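Local atomic coordinates of D-alanyl-lipoteichoic acid synthetase (Streptococcus pneumoniae, PDB entry 3BMA), a protein that probably takes part in adding D-alanine to lipoteichoic acid during cell wall biogenesis, as a member of the membrane-associated DltD family. Residues C[289-294]-C[370-375]; C[281-286]-C[377-382]. The protein carries 1 engineered substitution. All coordinates share one frame; numbering follows the deposited sequence. Where two conformers were deposited one is given.

Interaction 1: residues C[289-294]-C[370-375]; sequences KVNPIF and NPTPAP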
ATOM      1  N   LYS C 289      -2.512   4.012 -33.593  1.00 40.90           N
ATOM      2  CA  LYS C 289      -2.750   4.656 -34.894  1.00 44.75           C
ATOM      3  C   LYS C 289      -1.455   5.004 -35.628  1.00 41.66           C
ATOM      4  O   LYS C 289      -1.330   6.103 -36.177  1.00 40.77           O
ATOM      5  CB  LYS C 289      -3.640   5.912 -34.770  1.00 45.31           C
ATOM      6  CG  LYS C 289      -4.972   5.711 -34.066  1.00 46.28           C
ATOM      7  CD  LYS C 289      -5.834   6.954 -34.194  1.00 52.10           C
ATOM      8  CE  LYS C 289      -7.000   6.927 -33.220  1.00 70.10           C
ATOM      9  NZ  LYS C 289      -6.554   7.117 -31.806  1.00 76.57           N
ATOM     10  N   VAL C 290      -0.487   4.087 -35.626  1.00 37.92           N
ATOM     11  CA  VAL C 290       0.752   4.348 -36.366  1.00 37.39           C
ATOM     12  C   VAL C 290       0.590   3.941 -37.833  1.00 33.42           C
ATOM     13  O   VAL C 290      -0.194   3.042 -38.154  1.00 28.75           O
ATOM     14  CB  VAL C 290       2.065   3.750 -35.704  1.00 35.36           C
ATOM     15  CG1 VAL C 290       1.894   3.491 -34.218  1.00 31.04           C
ATOM     16  CG2 VAL C 290       2.554   2.507 -36.410  1.00 33.04           C
ATOM     17  N   ASN C 291       1.297   4.642 -38.714  1.00 37.44           N
ATOM     18  CA  ASN C 291       1.287   4.343 -40.142  1.00 30.67           C
ATOM     19  C   ASN C 291       2.637   3.760 -40.543  1.00 30.24           C
ATOM     20  O   ASN C 291       3.570   4.496 -40.857  1.00 29.61           O
ATOM     21  CB  ASN C 291       0.962   5.602 -40.954  1.00 35.29           C
ATOM     22  CG  ASN C 291       0.714   5.314 -42.429  1.00 39.21           C
ATOM     23  OD1 ASN C 291       0.435   4.178 -42.828  1.00 25.54           O
ATOM     24  ND2 ASN C 291       0.809   6.354 -43.248  1.00 44.58           N
ATOM     25  N   PRO C 292       2.745   2.423 -40.521  1.00 29.91           N
ATOM     26  CA  PRO C 292       3.996   1.744 -40.804  1.00 28.97           C
ATOM     27  C   PRO C 292       4.215   1.459 -42.283  1.00 32.17           C
ATOM     28  O   PRO C 292       3.257   1.211 -43.023  1.00 30.33           O
ATOM     29  CB  PRO C 292       3.837   0.420 -40.053  1.00 25.24           C
ATOM     30  CG  PRO C 292       2.374   0.176 -40.029  1.00 26.26           C
ATOM     31  CD  PRO C 292       1.665   1.469 -40.209  1.00 29.00           C
ATOM     32  N   ILE C 293       5.473   1.514 -42.711  1.00 34.90           N
ATOM     33  CA  ILE C 293       5.860   0.893 -43.971  1.00 32.14           C
ATOM     34  C   ILE C 293       6.662  -0.372 -43.666  1.00 30.07           C
ATOM     35  O   ILE C 293       7.661  -0.327 -42.952  1.00 27.49           O
ATOM     36  CB  ILE C 293       6.591   1.867 -44.950  1.00 30.46           C
ATOM     37  CG1 ILE C 293       6.857   1.177 -46.297  1.00 33.94           C
ATOM     38  CG2 ILE C 293       7.867   2.455 -44.337  1.00 24.17           C
ATOM     39  CD1 ILE C 293       7.026   2.135 -47.472  1.00 26.99           C
ATOM     40  N   PHE C 294       6.188  -1.503 -44.177  1.00 32.36           N
ATOM     41  CA  PHE C 294       6.853  -2.789 -43.969  1.00 27.63           C
ATOM     42  C   PHE C 294       7.855  -3.114 -45.073  1.00 34.54           C
ATOM     43  O   PHE C 294       7.612  -2.847 -46.252  1.00 30.26           O
ATOM     44  CB  PHE C 294       5.827  -3.912 -43.818  1.00 30.78           C
ATOM     45  CG  PHE C 294       4.881  -3.706 -42.669  1.00 31.82           C
ATOM     46  CD1 PHE C 294       5.276  -3.996 -41.363  1.00 30.00           C
ATOM     47  CD2 PHE C 294       3.606  -3.193 -42.884  1.00 35.03           C
ATOM     48  CE1 PHE C 294       4.414  -3.803 -40.295  1.00 19.02           C
ATOM     49  CE2 PHE C 294       2.734  -2.991 -41.819  1.00 34.04           C
ATOM     50  CZ  PHE C 294       3.138  -3.298 -40.524  1.00 27.11           C
ATOM     51  N   ASN C 370       6.501  12.788 -46.874  1.00 39.91           N
ATOM     52  CA  ASN C 370       5.121  13.243 -46.986  1.00 38.25           C
ATOM     53  C   ASN C 370       4.232  12.485 -46.004  1.00 36.39           C
ATOM     54  O   ASN C 370       3.557  11.535 -46.398  1.00 40.85           O
ATOM     55  CB  ASN C 370       4.611  13.045 -48.414  1.00 35.35           C
ATOM     56  CG  ASN C 370       5.471  13.746 -49.444  1.00 41.31           C
ATOM     57  OD1 ASN C 370       5.338  14.951 -49.665  1.00 44.29           O
ATOM     58  ND2 ASN C 370       6.350  12.988 -50.096  1.00 36.13           N
ATOM     59  N   PRO C 371       4.223  12.908 -44.724  1.00 39.97           N
ATOM     60  CA  PRO C 371       3.542  12.159 -43.670  1.00 39.71           C
ATOM     61  C   PRO C 371       2.025  12.206 -43.808  1.00 45.25           C
ATOM     62  O   PRO C 371       1.438  13.286 -43.890  1.00 50.68           O
ATOM     63  CB  PRO C 371       3.984  12.873 -42.379  1.00 35.59           C
ATOM     64  CG  PRO C 371       5.119  13.756 -42.774  1.00 43.41           C
ATOM     65  CD  PRO C 371       4.843  14.131 -44.188  1.00 42.35           C
ATOM     66  N   THR C 372       1.411  11.029 -43.855  1.00 46.85           N
ATOM     67  CA  THR C 372      -0.041  10.899 -43.908  1.00 50.69           C
ATOM     68  C   THR C 372      -0.510  10.059 -42.720  1.00 52.14           C
ATOM     69  O   THR C 372       0.192   9.129 -42.315  1.00 55.38           O
ATOM     70  CB  THR C 372      -0.513  10.262 -45.243  1.00 50.00           C
ATOM     71  OG1 THR C 372       0.319   9.143 -45.572  1.00 50.82           O
ATOM     72  CG2 THR C 372      -0.449  11.279 -46.371  1.00 54.80           C
ATOM     73  N   PRO C 373      -1.682  10.398 -42.138  1.00 53.78           N
ATOM     74  CA  PRO C 373      -2.239   9.617 -41.027  1.00 50.95           C
ATOM     75  C   PRO C 373      -2.577   8.168 -41.391  1.00 48.15           C
ATOM     76  O   PRO C 373      -2.831   7.862 -42.557  1.00 52.77           O
ATOM     77  CB  PRO C 373      -3.521  10.380 -40.665  1.00 49.49           C
ATOM     78  CG  PRO C 373      -3.859  11.166 -41.879  1.00 50.05           C
ATOM     79  CD  PRO C 373      -2.539  11.554 -42.463  1.00 54.25           C
ATOM     80  N   ALA C 374      -2.570   7.299 -40.385  1.00 44.73           N
ATOM     81  CA  ALA C 374      -2.896   5.888 -40.548  1.00 39.95           C
ATOM     82  C   ALA C 374      -4.365   5.692 -40.925  1.00 38.96           C
ATOM     83  O   ALA C 374      -5.232   6.422 -40.431  1.00 38.30           O
ATOM     84  CB  ALA C 374      -2.583   5.138 -39.264  1.00 38.44           C
ATOM     85  N   PRO C 375      -4.657   4.704 -41.794  1.00 38.53           N
ATOM     86  CA  PRO C 375      -6.047   4.369 -42.106  1.00 41.34           C
ATOM     87  C   PRO C 375      -6.738   3.653 -40.945  1.00 44.64           C
ATOM     88  O   PRO C 375      -6.143   3.472 -39.882  1.00 49.95           O
ATOM     89  CB  PRO C 375      -5.908   3.414 -43.293  1.00 34.95           C
ATOM     90  CG  PRO C 375      -4.607   2.754 -43.069  1.00 33.20           C
ATOM     91  CD  PRO C 375      -3.720   3.848 -42.546  1.00 37.84           C
TER
HETATM   92  O   HOH W   1      -0.722   8.031 -38.215  1.00 37.95           O
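Asn291, the first residue of strand 291-296, reaches out to the loop 370-375 and touches it along its whole side chain. Its CB lies over Ala374, 3.9 Å from Ala374 CA and 4.0 Å from Ala374 CB, where the two backbones come nearest. With CG swung anti to the backbone N (chi1 -171°), the amide runs on along the loop, CG still at van der Waals distance from the Ala374 CA. There it forks. OD1 lies on the side of Pro375, with Pro375 CD no nearer than 4.2 Å, while ND2 goes the other way and donates to Thr372 O at 3.0 Å. That bond is bent, with 143° at the hydrogen, and ND2 stands above the carbonyl plane, so it misses the lone-pair directions. Thr372 OG1 stays at 3.7 Å from Asn291 ND2, a neighbour and no more.

Beside this, the methyl of Ala374 fits against two backbone carbonyls: Ala374 CB is 3.4 Å from Val290 O and 3.5 Å from Lys289 O. A water bridges the two segments, donating to Lys289 O and accepting from Ala374 N. On its other flanks Asn291 packs on Gln101 of the adjacent strand and on Phe367 of helix 355-369, placing the contact at the start of an inner strand of the parallel sheet.

A loop built of alternating prolines has few N-H groups to offer. Here one side-chain amide supplies the direct donor and the water takes up the N-H of Ala374, so the loop is tied to the sheet without adding a strand to it.

Interaction 2: residues C[281-286]-C[377-382]; sequences VLTQFS and YHLNER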
ATOM      1  N   VAL C 281       2.455  -6.845 -32.551  1.00 25.90           N
ATOM      2  CA  VAL C 281       2.930  -5.594 -33.125  1.00 24.70           C
ATOM      3  C   VAL C 281       1.814  -4.863 -33.891  1.00 29.57           C
ATOM      4  O   VAL C 281       1.558  -3.685 -33.634  1.00 37.38           O
ATOM      5  CB  VAL C 281       4.167  -5.856 -34.024  1.00 24.84           C
ATOM      6  CG1 VAL C 281       4.447  -4.697 -34.968  1.00 20.17           C
ATOM      7  CG2 VAL C 281       5.389  -6.158 -33.168  1.00 23.18           C
ATOM      8  N   LEU C 282       1.134  -5.579 -34.792  1.00 28.23           N
ATOM      9  CA  LEU C 282       0.072  -5.011 -35.631  1.00 26.44           C
ATOM     10  C   LEU C 282      -1.083  -4.455 -34.812  1.00 30.41           C
ATOM     11  O   LEU C 282      -1.632  -3.405 -35.154  1.00 32.74           O
ATOM     12  CB  LEU C 282      -0.448  -6.044 -36.641  1.00 21.20           C
ATOM     13  CG  LEU C 282       0.573  -6.651 -37.614  1.00 24.11           C
ATOM     14  CD1 LEU C 282      -0.077  -7.671 -38.529  1.00 32.21           C
ATOM     15  CD2 LEU C 282       1.293  -5.582 -38.425  1.00 24.70           C
ATOM     16  N   THR C 283      -1.430  -5.160 -33.731  1.00 25.65           N
ATOM     17  CA  THR C 283      -2.442  -4.708 -32.769  1.00 29.54           C
ATOM     18  C   THR C 283      -2.025  -3.403 -32.100  1.00 31.97           C
ATOM     19  O   THR C 283      -2.841  -2.488 -31.959  1.00 35.97           O
ATOM     20  CB  THR C 283      -2.718  -5.777 -31.688  1.00 20.06           C
ATOM     21  OG1 THR C 283      -3.031  -7.022 -32.322  1.00 21.58           O
ATOM     22  CG2 THR C 283      -3.883  -5.374 -30.800  1.00 30.51           C
ATOM     23  N   GLN C 284      -0.753  -3.316 -31.711  1.00 33.09           N
ATOM     24  CA  GLN C 284      -0.213  -2.096 -31.116  1.00 32.31           C
ATOM     25  C   GLN C 284      -0.221  -0.938 -32.115  1.00 33.76           C
ATOM     26  O   GLN C 284      -0.527   0.199 -31.750  1.00 37.10           O
ATOM     27  CB  GLN C 284       1.196  -2.322 -30.560  1.00 30.67           C
ATOM     28  CG  GLN C 284       1.629  -1.252 -29.560  1.00 26.45           C
ATOM     29  CD  GLN C 284       0.605  -1.047 -28.452  1.00 35.88           C
ATOM     30  OE1 GLN C 284       0.318  -1.962 -27.676  1.00 23.75           O
ATOM     31  NE2 GLN C 284       0.047   0.153 -28.378  1.00 29.63           N
ATOM     32  N   PHE C 285       0.090  -1.247 -33.373  1.00 29.34           N
ATOM     33  CA  PHE C 285       0.033  -0.272 -34.465  1.00 31.38           C
ATOM     34  C   PHE C 285      -1.383   0.267 -34.691  1.00 28.09           C
ATOM     35  O   PHE C 285      -1.562   1.442 -35.008  1.00 34.93           O
ATOM     36  CB  PHE C 285       0.574  -0.881 -35.766  1.00 23.85           C
ATOM     37  CG  PHE C 285       2.081  -0.982 -35.827  1.00 33.42           C
ATOM     38  CD1 PHE C 285       2.890  -0.445 -34.820  1.00 26.53           C
ATOM     39  CD2 PHE C 285       2.697  -1.581 -36.923  1.00 22.71           C
ATOM     40  CE1 PHE C 285       4.279  -0.522 -34.901  1.00 20.77           C
ATOM     41  CE2 PHE C 285       4.086  -1.662 -37.012  1.00 22.41           C
ATOM     42  CZ  PHE C 285       4.877  -1.139 -35.998  1.00 19.36           C
ATOM     43  N   SER C 286      -2.378  -0.598 -34.514  1.00 28.14           N
ATOM     44  CA  SER C 286      -3.778  -0.219 -34.653  1.00 23.50           C
ATOM     45  C   SER C 286      -4.266   0.640 -33.488  1.00 30.27           C
ATOM     46  O   SER C 286      -4.967   1.632 -33.698  1.00 33.93           O
ATOM     47  CB  SER C 286      -4.651  -1.471 -34.801  1.00 30.62           C
ATOM     48  OG  SER C 286      -6.030  -1.145 -34.872  1.00 32.70           O
ATOM     49  N   TYR C 377      -7.812   0.309 -39.400  1.00 45.78           N
ATOM     50  CA  TYR C 377      -7.457  -1.101 -39.510  1.00 40.68           C
ATOM     51  C   TYR C 377      -8.591  -1.988 -39.006  1.00 42.89           C
ATOM     52  O   TYR C 377      -9.334  -1.604 -38.102  1.00 47.52           O
ATOM     53  CB  TYR C 377      -6.167  -1.409 -38.746  1.00 33.45           C
ATOM     54  CG  TYR C 377      -4.980  -0.530 -39.100  1.00 27.65           C
ATOM     55  CD1 TYR C 377      -4.381  -0.596 -40.358  1.00 26.62           C
ATOM     56  CD2 TYR C 377      -4.448   0.353 -38.166  1.00 21.96           C
ATOM     57  CE1 TYR C 377      -3.282   0.215 -40.675  1.00 17.37           C
ATOM     58  CE2 TYR C 377      -3.352   1.158 -38.470  1.00 22.19           C
ATOM     59  CZ  TYR C 377      -2.775   1.082 -39.721  1.00 23.89           C
ATOM     60  OH  TYR C 377      -1.697   1.883 -40.017  1.00 32.02           O
ATOM     61  N   HIS C 378      -8.719  -3.170 -39.598  1.00 42.89           N
ATOM     62  CA  HIS C 378      -9.732  -4.136 -39.188  1.00 48.09           C
ATOM     63  C   HIS C 378      -9.053  -5.424 -38.724  1.00 50.38           C
ATOM     64  O   HIS C 378      -8.776  -6.324 -39.523  1.00 51.88           O
ATOM     65  CB  HIS C 378     -10.724  -4.393 -40.331  1.00 53.06           C
ATOM     66  CG  HIS C 378     -11.515  -3.182 -40.726  1.00 61.76           C
ATOM     67  ND1 HIS C 378     -11.007  -2.195 -41.544  1.00 64.68           N
ATOM     68  CD2 HIS C 378     -12.774  -2.797 -40.408  1.00 63.66           C
ATOM     69  CE1 HIS C 378     -11.920  -1.255 -41.714  1.00 64.45           C
ATOM     70  NE2 HIS C 378     -13.002  -1.597 -41.037  1.00 68.98           N
ATOM     71  N   LEU C 379      -8.788  -5.496 -37.420  1.00 50.72           N
ATOM     72  CA  LEU C 379      -7.972  -6.561 -36.839  1.00 48.12           C
ATOM     73  C   LEU C 379      -8.665  -7.919 -36.785  1.00 52.29           C
ATOM     74  O   LEU C 379      -9.835  -8.020 -36.411  1.00 52.84           O
ATOM     75  CB  LEU C 379      -7.487  -6.174 -35.436  1.00 44.93           C
ATOM     76  CG  LEU C 379      -6.471  -5.037 -35.281  1.00 37.42           C
ATOM     77  CD1 LEU C 379      -6.254  -4.746 -33.803  1.00 38.98           C
ATOM     78  CD2 LEU C 379      -5.144  -5.350 -35.962  1.00 29.14           C
ATOM     79  N   ASN C 380      -7.924  -8.954 -37.167  1.00 51.89           N
ATOM     80  CA  ASN C 380      -8.394 -10.328 -37.064  1.00 53.68           C
ATOM     81  C   ASN C 380      -7.634 -11.043 -35.956  1.00 53.21           C
ATOM     82  O   ASN C 380      -6.403 -11.131 -35.986  1.00 52.85           O
ATOM     83  CB  ASN C 380      -8.243 -11.060 -38.404  1.00 56.08           C
ATOM     84  CG  ASN C 380      -8.954 -12.412 -38.431  1.00 50.04           C
ATOM     85  OD1 ASN C 380      -8.585 -13.295 -39.205  1.00 54.41           O
ATOM     86  ND2 ASN C 380      -9.977 -12.576 -37.599  1.00 57.07           N
ATOM     87  N   GLU C 381      -8.390 -11.560 -34.991  1.00 54.68           N
ATOM     88  CA  GLU C 381      -7.824 -12.186 -33.804  0.50 53.33           C
ATOM     89  C   GLU C 381      -7.436 -13.649 -34.046  1.00 54.49           C
ATOM     90  O   GLU C 381      -6.786 -14.274 -33.207  1.00 57.41           O
ATOM     91  CB  GLU C 381      -8.809 -12.068 -32.638  0.50 52.91           C
ATOM     92  CG  GLU C 381      -8.200 -11.514 -31.356  0.50 47.21           C
ATOM     93  CD  GLU C 381      -8.231  -9.987 -31.273  0.50 49.02           C
ATOM     94  OE1 GLU C 381      -7.669  -9.304 -32.161  0.50 32.84           O
ATOM     95  OE2 GLU C 381      -8.809  -9.466 -30.294  0.50 48.56           O
ATOM     96  N   ARG C 382      -7.832 -14.185 -35.200  1.00 54.19           N
ATOM     97  CA  ARG C 382      -7.483 -15.554 -35.589  1.00 51.20           C
ATOM     98  C   ARG C 382      -6.011 -15.680 -35.996  1.00 48.15           C
ATOM     99  O   ARG C 382      -5.490 -16.787 -36.124  1.00 42.91           O
ATOM    100  CB  ARG C 382      -8.403 -16.057 -36.706  1.00 54.22           C
ATOM    101  CG  ARG C 382      -9.731 -16.604 -36.205  1.00 62.69           C
ATOM    102  CD  ARG C 382     -10.784 -16.628 -37.301  1.00 80.42           C
ATOM    103  NE  ARG C 382     -12.095 -17.019 -36.782  1.00 91.74           N
ATOM    104  CZ  ARG C 382     -13.238 -16.943 -37.462  1.00 95.22           C
ATOM    105  NH1 ARG C 382     -13.256 -16.483 -38.708  1.00 97.22           N
ATOM    106  NH2 ARG C 382     -14.373 -17.327 -36.891  1.00 94.30           N
TER
HETATM  107  O   HOH W   2      -5.299  -8.101 -32.914  1.00 44.23           O
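Leu379 sets its isobutyl group against helix 274-287, and Ser286 is what it chiefly meets. Leu379 CD1 is 3.8 Å from both CB and OG of Ser286, and its CG also lies close to that hydroxyl. The two methyls part across the helix: CD1 goes on to Thr283, one turn back, reaching its CG2 at 3.9 Å, while CD2 turns to the carbonyl Leu282 O at 4.1 Å. The side chains of Thr283 and Leu379 cross at about a right angle. Thr283 OG1 bonds to Gln279 O within the helix and also accepts from a water, at 2.6 Å, that donates to Glu381 OE1 at 2.8 Å; Glu381 was modelled in two conformers, and this link holds for one of them.

Ser286 is touched on a second flank by Tyr377. Its OG is anti to the backbone N (chi1 177°), which brings it alongside both the leucine methyl and the tyrosine CB, 3.9 Å from the latter. The helix here packs on one side of the central parallel sheet, in the α/β arrangement expected of the SGNH hydrolase clan, and the loop 377-382 runs along the side of the helix, after helix 355-369.

The Tyr377 ring passes across the last turn of the helix, meeting it obliquely. Its CD2 comes within 3.6 Å of Ser286 CA, and CE2 lies 3.9 Å from Phe285 O. Beyond the helix the hydroxyl hydrogen-bonds to Val290 O, and Phe330 stacks on the ring, fixing where it lies. Gln328 holds the loop further along, bonding to His378 and Asn380.

Overall arrangement
Following the chain from the N terminus, residues 281-286 come first, near the end of helix 274-287. Next come residues 289-294, through the turn into strand 291-296. The chain then runs through helices 301-307 and 311-326, edge strand 333-335 and helix 355-369 before returning. Residues 370-375 close interaction 1 at the start of the strand, and 377-382 close interaction 2 on the helix. The partners are thus met in reverse order, and the smaller loop lies within the larger without crossing it. Val290 joins the two, its N probably hydrogen-bonded to Phe285 O and its O to Tyr377 OH, with Pro292 packing beside it on both residues; a single C-terminal loop fastens consecutive helix and strand.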